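PDB 6LF4: VMB-1 from Vibrio alginolyticus, which probably hydrolyses beta-lactam antibiotics to substituted beta-amino acids, as a zinc-dependent class B beta-lactamase of the metallo-beta-lactamase superfamily. Local coordinates for residues Lys166-Lys171 with Val211-His216; His82-Ala87 with Gly143-Asn148; Lys171-Thr176 with Gln218-Ser223. All coordinates share one frame; numbering follows the deposited sequence.

Contact 1 (Lys166-Lys171 with Val211-His216). With LMP ((2~{S},3~{R},4~{S})-2-[(2~{S},3~{R})-1,3-bis(oxidanyl)-1-oxidanylidene-butan-2-yl]-4-[(3~{S},5~{S})-5-(dimethylcarbamoy l)pyrrolidin-3-yl]sulfanyl-3-methyl-3,4-dihydro-2~{H}-pyrrole-5-carboxylic acid), chain G.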
loop_
_atom_site.group_PDB
_atom_site.type_symbol
_atom_site.label_atom_id
_atom_site.label_comp_id
_atom_site.label_asym_id
_atom_site.label_seq_id
_atom_site.Cartn_x
_atom_site.Cartn_y
_atom_site.Cartn_z
ATOM N N LYS A 166 -9.197 -2.576 6.108
ATOM C CA LYS A 166 -8.915 -2.857 7.544
ATOM C C LYS A 166 -8.815 -4.380 7.742
ATOM O O LYS A 166 -9.461 -5.142 6.989
ATOM C CB LYS A 166 -9.985 -2.162 8.385
ATOM C CG LYS A 166 -10.046 -0.651 8.226
ATOM C CD LYS A 166 -8.813 0.096 8.707
ATOM C CE LYS A 166 -8.449 1.271 7.817
ATOM N NZ LYS A 166 -6.991 1.573 7.818
ATOM N N SER A 167 -8.012 -4.812 8.716
ATOM C CA SER A 167 -7.916 -6.222 9.171
ATOM C C SER A 167 -9.251 -6.637 9.817
ATOM O O SER A 167 -10.027 -5.751 10.222
ATOM C CB SER A 167 -6.723 -6.391 10.082
ATOM O OG SER A 167 -6.961 -5.767 11.336
ATOM N N LEU A 168 -9.583 -7.928 9.790
ATOM C CA LEU A 168 -10.885 -8.459 10.292
ATOM C C LEU A 168 -11.120 -8.028 11.749
ATOM O O LEU A 168 -12.274 -7.663 12.084
ATOM C CB LEU A 168 -10.876 -9.987 10.208
ATOM C CG LEU A 168 -11.449 -10.584 8.928
ATOM C CD1 LEU A 168 -11.391 -12.106 8.982
ATOM C CD2 LEU A 168 -12.875 -10.101 8.694
ATOM N N LYS A 169 -10.065 -8.099 12.557
ATOM C CA LYS A 169 -10.049 -7.839 14.020
ATOM C C LYS A 169 -10.315 -6.360 14.302
ATOM O O LYS A 169 -10.866 -6.047 15.370
ATOM C CB LYS A 169 -8.684 -8.215 14.607
ATOM C CG LYS A 169 -8.511 -9.694 14.918
ATOM C CD LYS A 169 -7.064 -10.145 14.983
ATOM C CE LYS A 169 -6.142 -9.198 15.727
ATOM N NZ LYS A 169 -4.728 -9.642 15.647
ATOM N N ASN A 170 -9.882 -5.470 13.406
ATOM C CA ASN A 170 -10.033 -4.012 13.623
ATOM C C ASN A 170 -11.519 -3.748 13.812
ATOM O O ASN A 170 -12.331 -4.295 13.024
ATOM C CB ASN A 170 -9.413 -3.176 12.501
ATOM C CG ASN A 170 -8.925 -1.830 12.995
ATOM O OD1 ASN A 170 -9.509 -1.245 13.914
ATOM N ND2 ASN A 170 -7.863 -1.333 12.386
ATOM N N LYS A 171 -11.865 -2.988 14.849
ATOM C CA LYS A 171 -13.265 -2.627 15.161
ATOM C C LYS A 171 -13.508 -1.167 14.784
ATOM O O LYS A 171 -14.648 -0.723 14.893
ATOM C CB LYS A 171 -13.566 -2.908 16.635
ATOM C CG LYS A 171 -13.501 -4.377 17.026
ATOM C CD LYS A 171 -13.648 -4.593 18.515
ATOM C CE LYS A 171 -13.402 -6.026 18.949
ATOM N NZ LYS A 171 -14.516 -6.916 18.545
ATOM N N VAL A 211 -11.386 -12.172 1.094
ATOM C CA VAL A 211 -12.283 -11.068 0.646
ATOM C C VAL A 211 -13.115 -10.515 1.812
ATOM O O VAL A 211 -13.577 -9.360 1.691
ATOM C CB VAL A 211 -13.178 -11.563 -0.506
ATOM C CG1 VAL A 211 -14.383 -10.663 -0.749
ATOM C CG2 VAL A 211 -12.363 -11.714 -1.783
ATOM N N SER A 212 -13.354 -11.302 2.869
ATOM C CA SER A 212 -14.151 -10.892 4.047
ATOM C C SER A 212 -13.636 -9.528 4.535
ATOM O O SER A 212 -14.436 -8.761 5.056
ATOM C CB SER A 212 -14.116 -11.955 5.152
ATOM O OG SER A 212 -12.775 -12.211 5.582
ATOM N N LEU A 213 -12.343 -9.272 4.383
ATOM C CA LEU A 213 -11.668 -8.019 4.828
ATOM C C LEU A 213 -12.263 -6.834 4.084
ATOM O O LEU A 213 -12.424 -5.775 4.717
ATOM C CB LEU A 213 -10.168 -8.103 4.571
ATOM C CG LEU A 213 -9.341 -8.694 5.702
ATOM C CD1 LEU A 213 -9.581 -10.199 5.826
ATOM C CD2 LEU A 213 -7.869 -8.390 5.476
ATOM N N LEU A 214 -12.612 -7.037 2.810
ATOM C CA LEU A 214 -13.289 -6.009 1.976
ATOM C C LEU A 214 -14.675 -5.741 2.567
ATOM O O LEU A 214 -14.972 -4.558 2.797
ATOM C CB LEU A 214 -13.365 -6.464 0.510
ATOM C CG LEU A 214 -12.026 -6.822 -0.142
ATOM C CD1 LEU A 214 -12.193 -7.134 -1.621
ATOM C CD2 LEU A 214 -11.009 -5.712 0.009
ATOM N N LYS A 215 -15.479 -6.789 2.797
ATOM C CA LYS A 215 -16.869 -6.686 3.311
ATOM C C LYS A 215 -16.854 -6.112 4.735
ATOM O O LYS A 215 -17.744 -5.304 5.073
ATOM C CB LYS A 215 -17.540 -8.060 3.357
ATOM C CG LYS A 215 -17.392 -8.897 2.097
ATOM C CD LYS A 215 -18.034 -8.273 0.900
ATOM C CE LYS A 215 -18.098 -9.190 -0.304
ATOM N NZ LYS A 215 -18.451 -10.585 0.060
ATOM N N HIS A 216 -15.874 -6.517 5.533
ATOM C CA HIS A 216 -15.697 -6.034 6.928
ATOM C C HIS A 216 -15.404 -4.534 6.922
ATOM O O HIS A 216 -16.047 -3.797 7.684
ATOM C CB HIS A 216 -14.587 -6.803 7.637
ATOM C CG HIS A 216 -14.346 -6.294 9.020
ATOM N ND1 HIS A 216 -15.357 -6.241 9.953
ATOM C CD2 HIS A 216 -13.244 -5.775 9.610
ATOM C CE1 HIS A 216 -14.881 -5.722 11.076
ATOM N NE2 HIS A 216 -13.591 -5.427 10.894
HETATM C C1 LMP G . -2.525 4.687 12.120
HETATM C C2 LMP G . -3.892 4.004 11.942
HETATM C C3 LMP G . -3.937 3.708 10.463
HETATM O O7A LMP G . -4.995 0.241 14.794
HETATM C C6A LMP G . -4.026 -0.459 15.090
HETATM N N7A LMP G . -4.095 -1.432 16.018
HETATM C C9A LMP G . -5.366 -1.848 16.616
HETATM C C8A LMP G . -2.903 -2.142 16.489
HETATM C C5A LMP G . -2.672 -0.268 14.419
HETATM C C2A LMP G . -2.177 1.180 14.552
HETATM N N3A LMP G . -2.751 -0.513 12.971
HETATM C C4A LMP G . -2.117 0.591 12.244
HETATM C C1A LMP G . -2.363 1.773 13.162
HETATM S S21 LMP G . -4.018 2.474 12.934
HETATM C C31 LMP G . -5.031 3.463 9.783
HETATM O O31 LMP G . -6.054 4.042 10.097
HETATM O O32 LMP G . -4.980 2.667 8.864
HETATM N N4 LMP G . -2.767 3.724 9.923
HETATM C C11 LMP G . -2.609 6.085 12.711
HETATM C C5 LMP G . -1.893 4.614 10.724
HETATM C C6 LMP G . -1.762 5.974 10.037
HETATM C C61 LMP G . -0.301 6.358 9.768
HETATM O O62 LMP G . 0.369 6.520 11.016
HETATM C C62 LMP G . -0.160 7.619 8.947
HETATM C C7 LMP G . -2.618 6.094 8.771
HETATM O O71 LMP G . -3.655 6.782 8.847
HETATM O O72 LMP G . -2.218 5.495 7.752
#
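His216 reaches from helix 212-224 to Asn170 in the facing loop, a worked example of a side chain satisfying a backbone carbonyl of an irregular loop. Its NE2 donates to Asn170 O over 2.7 Å, with an N-H...O angle of 164°. The bond is straight at the other end too: the donor approaches the carbonyl almost head-on, at 166°, and the oxygen lies in the imidazole plane. With CG turned anti to the backbone N (chi1 177°), the ring is carried off the helix and into the bend of the loop. Two more carbonyls gather round it. Leu168 O sits over one face, 2.9 Å from His216 NE2 but at too poor an angle to bond, while Ser167 O lies at the ring edge, 3.3 Å from His216 CD2.

The apolar share belongs to Leu168, which crosses Leu213 at about a right angle and sets CG 3.6 Å from Leu213 CD1. One branch, Leu168 CD2, also rests 3.9 Å from His216 CB. Both methyls of Leu168 border the hydroxyl of Ser212, whose polar partner is Asp210. Leu213 CG in turn lies 3.8 Å from Lys166 O, and its side chain continues inward onto Val165 and Pro203.

Lys166 meets the ligand. Its bent chain brings NZ close to the carboxylate oxygen O32 of LMP, the ring-opened form of meropenem, though the modelled separation is doubtfully short; the same NZ is hydrogen-bonded to Cys163 O.

The chemistry implies a division of labour. The bond to Asn170 calls for a proton on His216 NE2, which the neighbouring carbonyl oxygens may favour, and it holds the turn of the loop, while the ammonium of Lys166 would probably offset the charge of the bound carboxylate.

Contact 2 (His82-Ala87 with Gly143-Asn148). With ZN (zinc ion), chain E; ZN (zinc ion), chain F; LMP ((2~{S},3~{R},4~{S})-2-[(2~{S},3~{R})-1,3-bis(oxidanyl)-1-oxidanylidene-butan-2-yl]-4-[(3~{S},5~{S})-5-(dimethylcarbamoy l)pyrrolidin-3-yl]sulfanyl-3-methyl-3,4-dihydro-2~{H}-pyrrole-5-carboxylic acid), chain G.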
loop_
_atom_site.group_PDB
_atom_site.type_symbol
_atom_site.label_atom_id
_atom_site.label_comp_id
_atom_site.label_asym_id
_atom_site.label_seq_id
_atom_site.Cartn_x
_atom_site.Cartn_y
_atom_site.Cartn_z
ATOM N N HIS A 82 -1.040 5.834 -0.985
ATOM C CA HIS A 82 -1.674 7.097 -0.534
ATOM C C HIS A 82 -0.618 8.025 0.071
ATOM O O HIS A 82 0.513 7.556 0.292
ATOM C CB HIS A 82 -2.910 6.823 0.354
ATOM C CG HIS A 82 -2.645 6.398 1.761
ATOM N ND1 HIS A 82 -2.120 5.165 2.101
ATOM C CD2 HIS A 82 -2.896 7.041 2.925
ATOM C CE1 HIS A 82 -2.068 5.068 3.417
ATOM N NE2 HIS A 82 -2.558 6.207 3.928
ATOM N N PHE A 83 -0.993 9.285 0.319
ATOM C CA PHE A 83 -0.066 10.399 0.664
ATOM C C PHE A 83 0.467 10.311 2.098
ATOM O O PHE A 83 1.378 11.079 2.363
ATOM C CB PHE A 83 -0.703 11.769 0.395
ATOM C CG PHE A 83 -1.686 12.294 1.413
ATOM C CD1 PHE A 83 -3.007 11.868 1.429
ATOM C CD2 PHE A 83 -1.310 13.266 2.327
ATOM C CE1 PHE A 83 -3.914 12.376 2.351
ATOM C CE2 PHE A 83 -2.220 13.778 3.247
ATOM C CZ PHE A 83 -3.520 13.333 3.256
ATOM N N HIS A 84 -0.038 9.435 2.973
ATOM C CA HIS A 84 0.457 9.307 4.376
ATOM C C HIS A 84 1.874 8.702 4.404
ATOM O O HIS A 84 2.259 8.000 3.449
ATOM C CB HIS A 84 -0.493 8.465 5.226
ATOM C CG HIS A 84 -1.815 9.111 5.489
ATOM N ND1 HIS A 84 -2.919 8.401 5.895
ATOM C CD2 HIS A 84 -2.201 10.397 5.398
ATOM C CE1 HIS A 84 -3.929 9.230 6.056
ATOM N NE2 HIS A 84 -3.511 10.458 5.758
ATOM N N GLU A 85 2.601 8.930 5.499
ATOM C CA GLU A 85 4.015 8.505 5.714
ATOM C C GLU A 85 4.156 6.984 5.695
ATOM O O GLU A 85 5.230 6.504 5.323
ATOM C CB GLU A 85 4.530 8.976 7.074
ATOM C CG GLU A 85 4.834 10.453 7.113
ATOM C CD GLU A 85 5.380 10.926 8.452
ATOM O OE1 GLU A 85 5.737 12.126 8.544
ATOM O OE2 GLU A 85 5.450 10.085 9.401
ATOM N N ASP A 86 3.154 6.239 6.126
ATOM C CA ASP A 86 3.247 4.758 6.149
ATOM C C ASP A 86 3.090 4.179 4.732
ATOM O O ASP A 86 3.073 2.932 4.611
ATOM C CB ASP A 86 2.249 4.142 7.129
ATOM C CG ASP A 86 0.805 4.486 6.838
ATOM O OD1 ASP A 86 0.572 5.583 6.279
ATOM O OD2 ASP A 86 -0.071 3.654 7.165
ATOM N N ALA A 87 2.993 5.007 3.692
ATOM C CA ALA A 87 2.911 4.521 2.288
ATOM C C ALA A 87 3.899 5.266 1.387
ATOM O O ALA A 87 4.486 4.615 0.505
ATOM C CB ALA A 87 1.478 4.611 1.790
ATOM N N GLY A 143 -11.837 6.819 0.326
ATOM C CA GLY A 143 -12.103 5.933 1.483
ATOM C C GLY A 143 -11.328 6.418 2.689
ATOM O O GLY A 143 -11.710 7.463 3.238
ATOM N N HIS A 144 -10.243 5.729 3.026
ATOM C CA HIS A 144 -9.250 6.154 4.046
ATOM C C HIS A 144 -8.687 7.545 3.713
ATOM O O HIS A 144 -8.473 8.315 4.643
ATOM C CB HIS A 144 -8.166 5.080 4.183
ATOM C CG HIS A 144 -7.012 5.516 5.020
ATOM N ND1 HIS A 144 -7.085 5.601 6.392
ATOM C CD2 HIS A 144 -5.785 5.934 4.673
ATOM C CE1 HIS A 144 -5.935 6.033 6.873
ATOM N NE2 HIS A 144 -5.111 6.251 5.838
ATOM N N THR A 145 -8.409 7.844 2.439
ATOM C CA THR A 145 -8.055 9.184 1.929
ATOM C C THR A 145 -8.798 9.393 0.598
ATOM O O THR A 145 -9.336 8.410 0.052
ATOM C CB THR A 145 -6.538 9.368 1.728
ATOM O OG1 THR A 145 -6.073 8.323 0.873
ATOM C CG2 THR A 145 -5.731 9.352 3.009
ATOM N N GLU A 146 -8.798 10.619 0.085
ATOM C CA GLU A 146 -9.286 10.967 -1.271
ATOM C C GLU A 146 -8.516 10.159 -2.326
ATOM O O GLU A 146 -9.114 9.841 -3.356
ATOM C CB GLU A 146 -9.134 12.473 -1.490
ATOM C CG GLU A 146 -9.445 12.943 -2.903
ATOM C CD GLU A 146 -9.290 14.437 -3.179
ATOM O OE1 GLU A 146 -8.581 15.135 -2.401
ATOM O OE2 GLU A 146 -9.894 14.910 -4.172
ATOM N N ASP A 147 -7.250 9.834 -2.071
ATOM C CA ASP A 147 -6.275 9.454 -3.125
ATOM C C ASP A 147 -5.966 7.963 -3.081
ATOM O O ASP A 147 -5.294 7.517 -4.023
ATOM C CB ASP A 147 -4.956 10.219 -3.010
ATOM C CG ASP A 147 -4.227 9.957 -1.702
ATOM O OD1 ASP A 147 -4.895 9.926 -0.670
ATOM O OD2 ASP A 147 -2.999 9.800 -1.723
ATOM N N ASN A 148 -6.475 7.211 -2.109
ATOM C CA ASN A 148 -6.028 5.810 -1.889
ATOM C C ASN A 148 -6.252 4.949 -3.143
ATOM O O ASN A 148 -7.341 5.013 -3.726
ATOM C CB ASN A 148 -6.677 5.125 -0.697
ATOM C CG ASN A 148 -8.178 5.288 -0.606
ATOM O OD1 ASN A 148 -8.913 5.343 -1.612
ATOM N ND2 ASN A 148 -8.637 5.328 0.630
HETATM ZN ZN ZN E . -3.171 6.611 5.887
HETATM ZN ZN ZN F . -2.034 3.232 7.617
HETATM C C1 LMP G . -2.525 4.687 12.120
HETATM C C2 LMP G . -3.892 4.004 11.942
HETATM C C3 LMP G . -3.937 3.708 10.463
HETATM O O7A LMP G . -4.995 0.241 14.794
HETATM C C6A LMP G . -4.026 -0.459 15.090
HETATM N N7A LMP G . -4.095 -1.432 16.018
HETATM C C9A LMP G . -5.366 -1.848 16.616
HETATM C C8A LMP G . -2.903 -2.142 16.489
HETATM C C5A LMP G . -2.672 -0.268 14.419
HETATM C C2A LMP G . -2.177 1.180 14.552
HETATM N N3A LMP G . -2.751 -0.513 12.971
HETATM C C4A LMP G . -2.117 0.591 12.244
HETATM C C1A LMP G . -2.363 1.773 13.162
HETATM S S21 LMP G . -4.018 2.474 12.934
HETATM C C31 LMP G . -5.031 3.463 9.783
HETATM O O31 LMP G . -6.054 4.042 10.097
HETATM O O32 LMP G . -4.980 2.667 8.864
HETATM N N4 LMP G . -2.767 3.724 9.923
HETATM C C11 LMP G . -2.609 6.085 12.711
HETATM C C5 LMP G . -1.893 4.614 10.724
HETATM C C6 LMP G . -1.762 5.974 10.037
HETATM C C61 LMP G . -0.301 6.358 9.768
HETATM O O62 LMP G . 0.369 6.520 11.016
HETATM C C62 LMP G . -0.160 7.619 8.947
HETATM C C7 LMP G . -2.618 6.094 8.771
HETATM O O71 LMP G . -3.655 6.782 8.847
HETATM O O72 LMP G . -2.218 5.495 7.752
#
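His82 packs against Thr145, Asp147 and His144, and illustrates how a metal ligand is placed by contacts well behind its metal-binding atom. Its CB lies 3.5 Å from Thr145 OG1, with Asp147 OD2 almost as near. At CG the neighbour is again the threonine hydroxyl. Here the chain turns between the backbone N and the carbonyl carbon (chi1 76°), which swings the imidazole toward His144. His82 CD2 comes within 3.6 Å of His144 CD2, the two ring planes standing at 87°, and His82 CE1 approaches the same carbon at 4.0 Å. At the tip, His82 NE2 binds the zinc ion of chain E at 2.1 Å. His84 ND1 and His144 NE2 complete the three-histidine site, and O72 of LMP is its fourth ligand, 2.4 Å from that zinc. The same O72 also reaches the zinc of chain F, which is held by Asp86 OD2, Cys163, His205 and N4 of LMP.

Behind the metal, Thr145 and Asp147 form a second shell. Thr145 CG2 touches CE1 of both Phe83 (3.6 Å) and His84, where His84 lies over the Phe83 face. The threonine hydroxyl donates to Asp147 OD1, approaching from above the carboxylate plane. Asp147 OD2 accepts a weak bond from Phe83 N at 2.9 Å and a further one from Thr107. His84 is steadied at its far nitrogen, NE2, by Asp178.

The spacing of His82, His84 and Asp86 is the HxHxD signature of the superfamily, and the two sites have the ligand sets of subclass B1. Segment 82-87 follows strand 74-79 of one sheet and opens helix 85-88; segment 143-148 leads into strand 150-153 of the other. Helix 105-113 covers the back, with Leu110 against Phe83 and Leu106 and Leu110 against Asp147.

Contact 3 (Lys171-Thr176 with Gln218-Ser223). With LMP ((2~{S},3~{R},4~{S})-2-[(2~{S},3~{R})-1,3-bis(oxidanyl)-1-oxidanylidene-butan-2-yl]-4-[(3~{S},5~{S})-5-(dimethylcarbamoy l)pyrrolidin-3-yl]sulfanyl-3-methyl-3,4-dihydro-2~{H}-pyrrole-5-carboxylic acid), chain G.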
loop_
_atom_site.group_PDB
_atom_site.type_symbol
_atom_site.label_atom_id
_atom_site.label_comp_id
_atom_site.label_asym_id
_atom_site.label_seq_id
_atom_site.Cartn_x
_atom_site.Cartn_y
_atom_site.Cartn_z
ATOM N N LYS A 171 -11.865 -2.988 14.849
ATOM C CA LYS A 171 -13.265 -2.627 15.161
ATOM C C LYS A 171 -13.508 -1.167 14.784
ATOM O O LYS A 171 -14.648 -0.723 14.893
ATOM C CB LYS A 171 -13.566 -2.908 16.635
ATOM C CG LYS A 171 -13.501 -4.377 17.026
ATOM C CD LYS A 171 -13.648 -4.593 18.515
ATOM C CE LYS A 171 -13.402 -6.026 18.949
ATOM N NZ LYS A 171 -14.516 -6.916 18.545
ATOM N N ASN A 172 -12.499 -0.443 14.310
ATOM C CA ASN A 172 -12.753 0.910 13.755
ATOM C C ASN A 172 -11.837 1.153 12.548
ATOM O O ASN A 172 -11.157 0.198 12.129
ATOM C CB ASN A 172 -12.653 1.954 14.857
ATOM C CG ASN A 172 -11.357 1.814 15.604
ATOM O OD1 ASN A 172 -10.305 2.099 15.042
ATOM N ND2 ASN A 172 -11.436 1.337 16.836
ATOM N N LEU A 173 -11.851 2.380 12.011
ATOM C CA LEU A 173 -11.285 2.724 10.682
ATOM C C LEU A 173 -9.887 3.316 10.855
ATOM O O LEU A 173 -9.267 3.622 9.828
ATOM C CB LEU A 173 -12.218 3.717 9.980
ATOM C CG LEU A 173 -13.596 3.180 9.627
ATOM C CD1 LEU A 173 -14.515 4.311 9.189
ATOM C CD2 LEU A 173 -13.504 2.103 8.559
ATOM N N GLY A 174 -9.416 3.472 12.099
ATOM C CA GLY A 174 -8.135 4.125 12.408
ATOM C C GLY A 174 -8.241 5.633 12.230
ATOM O O GLY A 174 -9.287 6.194 12.601
ATOM N N TYR A 175 -7.209 6.275 11.667
ATOM C CA TYR A 175 -7.160 7.745 11.470
ATOM C C TYR A 175 -8.105 8.133 10.331
ATOM O O TYR A 175 -7.874 7.688 9.199
ATOM C CB TYR A 175 -5.727 8.213 11.210
ATOM C CG TYR A 175 -5.643 9.682 10.883
ATOM C CD1 TYR A 175 -5.827 10.647 11.862
ATOM C CD2 TYR A 175 -5.413 10.110 9.589
ATOM C CE1 TYR A 175 -5.740 11.997 11.568
ATOM C CE2 TYR A 175 -5.340 11.455 9.274
ATOM C CZ TYR A 175 -5.501 12.404 10.267
ATOM O OH TYR A 175 -5.437 13.730 9.941
ATOM N N THR A 176 -9.126 8.947 10.610
ATOM C CA THR A 176 -10.193 9.300 9.643
ATOM C C THR A 176 -10.142 10.795 9.356
ATOM O O THR A 176 -11.003 11.258 8.666
ATOM C CB THR A 176 -11.580 8.866 10.139
ATOM O OG1 THR A 176 -11.837 9.528 11.379
ATOM C CG2 THR A 176 -11.674 7.372 10.342
ATOM N N GLN A 218 -16.152 -2.406 4.553
ATOM C CA GLN A 218 -17.395 -1.761 4.075
ATOM C C GLN A 218 -18.373 -1.585 5.251
ATOM O O GLN A 218 -19.033 -0.536 5.329
ATOM C CB GLN A 218 -18.062 -2.616 3.013
ATOM C CG GLN A 218 -19.176 -1.902 2.277
ATOM C CD GLN A 218 -19.642 -2.769 1.138
ATOM O OE1 GLN A 218 -19.920 -3.942 1.343
ATOM N NE2 GLN A 218 -19.704 -2.215 -0.065
ATOM N N ALA A 219 -18.485 -2.601 6.103
ATOM C CA ALA A 219 -19.404 -2.609 7.268
ATOM C C ALA A 219 -18.956 -1.572 8.305
ATOM O O ALA A 219 -19.806 -0.787 8.748
ATOM C CB ALA A 219 -19.467 -3.995 7.861
ATOM N N LEU A 220 -17.686 -1.567 8.677
ATOM C CA LEU A 220 -17.122 -0.528 9.584
ATOM C C LEU A 220 -17.500 0.863 9.074
ATOM O O LEU A 220 -17.984 1.673 9.879
ATOM C CB LEU A 220 -15.604 -0.665 9.641
ATOM C CG LEU A 220 -15.059 -1.869 10.399
ATOM C CD1 LEU A 220 -13.550 -1.879 10.288
ATOM C CD2 LEU A 220 -15.492 -1.864 11.868
ATOM N N ALA A 221 -17.305 1.127 7.778
ATOM C CA ALA A 221 -17.573 2.442 7.150
ATOM C C ALA A 221 -19.076 2.743 7.170
ATOM O O ALA A 221 -19.449 3.905 7.426
ATOM C CB ALA A 221 -17.009 2.465 5.749
ATOM N N LEU A 222 -19.929 1.761 6.884
ATOM C CA LEU A 222 -21.398 2.004 6.853
ATOM C C LEU A 222 -21.905 2.399 8.254
ATOM O O LEU A 222 -22.852 3.226 8.330
ATOM C CB LEU A 222 -22.123 0.759 6.333
ATOM C CG LEU A 222 -22.107 0.583 4.820
ATOM C CD1 LEU A 222 -22.585 -0.803 4.442
ATOM C CD2 LEU A 222 -22.932 1.644 4.136
ATOM N N SER A 223 -21.294 1.866 9.307
ATOM C CA SER A 223 -21.718 2.071 10.718
ATOM C C SER A 223 -21.201 3.422 11.232
ATOM O O SER A 223 -21.987 4.130 11.904
ATOM C CB SER A 223 -21.274 0.914 11.568
ATOM O OG SER A 223 -21.867 -0.286 11.081
HETATM C C1 LMP G . -2.525 4.687 12.120
HETATM C C2 LMP G . -3.892 4.004 11.942
HETATM C C3 LMP G . -3.937 3.708 10.463
HETATM O O7A LMP G . -4.995 0.241 14.794
HETATM C C6A LMP G . -4.026 -0.459 15.090
HETATM N N7A LMP G . -4.095 -1.432 16.018
HETATM C C9A LMP G . -5.366 -1.848 16.616
HETATM C C8A LMP G . -2.903 -2.142 16.489
HETATM C C5A LMP G . -2.672 -0.268 14.419
HETATM C C2A LMP G . -2.177 1.180 14.552
HETATM N N3A LMP G . -2.751 -0.513 12.971
HETATM C C4A LMP G . -2.117 0.591 12.244
HETATM C C1A LMP G . -2.363 1.773 13.162
HETATM S S21 LMP G . -4.018 2.474 12.934
HETATM C C31 LMP G . -5.031 3.463 9.783
HETATM O O31 LMP G . -6.054 4.042 10.097
HETATM O O32 LMP G . -4.980 2.667 8.864
HETATM N N4 LMP G . -2.767 3.724 9.923
HETATM C C11 LMP G . -2.609 6.085 12.711
HETATM C C5 LMP G . -1.893 4.614 10.724
HETATM C C6 LMP G . -1.762 5.974 10.037
HETATM C C61 LMP G . -0.301 6.358 9.768
HETATM O O62 LMP G . 0.369 6.520 11.016
HETATM C C62 LMP G . -0.160 7.619 8.947
HETATM C C7 LMP G . -2.618 6.094 8.771
HETATM O O71 LMP G . -3.655 6.782 8.847
HETATM O O72 LMP G . -2.218 5.495 7.752
#
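Leu220, on a regular turn of helix 212-224, faces the backbone of Lys171 and Asn172, which belong to a loop without helix or strand; the CA atoms of Asn172 and Leu220 are 6.2 Å apart. The helix keeps its own pattern, Leu222 N bonding to Gln218 O. The loop bends at Gly174, where phi is positive (74°); just before it, a weak bond from Gly174 N to Asn172 OD1 ties the loop back over Leu173.

The side chains show how a helix can support a loop by packing leucine methyls on its backbone and on Leu173, without a hydrogen bond between the segments. Leu220 CG stands anti to its own carbonyl carbon (chi1 -72°), which sends the fork toward the loop: CD2 presses to 3.3 Å from Lys171 O, while CD1 lies 3.7 Å from Asn172 O. Leu173 slides past Leu220 in the opposite direction, so that Leu173 CD2 lands not on the fork but 3.6 Å from Leu220 CB. Its other methyl, Leu173 CD1, is 4.1 Å from Ala221 CA. Trp184 and Ile181 also border Leu173, and Lys166 lies against Leu220.

Beyond Leu173 the loop turns to the ligand. Tyr175 N donates to O31 of LMP over 3.0 Å, at an N-H...O angle of 138°, and Gly174 CA is 3.1 Å from the same O31. The bare glycine thus lets the carboxylate lie close against the main chain.

A loop of this kind, following the strand that leads to the zinc-binding cysteine and receiving the carboxylate of the bound product, and probably that of substrates, is a feature of subclass B1 enzymes and probably corresponds to their L10 loop.

From the N terminus, contact 2 is complete first: it closes the long excursion from His82 to Asn148, joining the loop after strand 74-79 to the one before strand 150-153, and so ties the two sheets together at the metal site. It ends before the others open. Contacts 1 and 3 start on one loop after strand 158-162, share Lys171, and both return to helix 212-224. Their segments alternate along the chain, so the two cross rather than nest, laying the loop along successive turns of the helix. All three meet at LMP, and Tyr175 of contact 3 packs against His84 and His144 of contact 2.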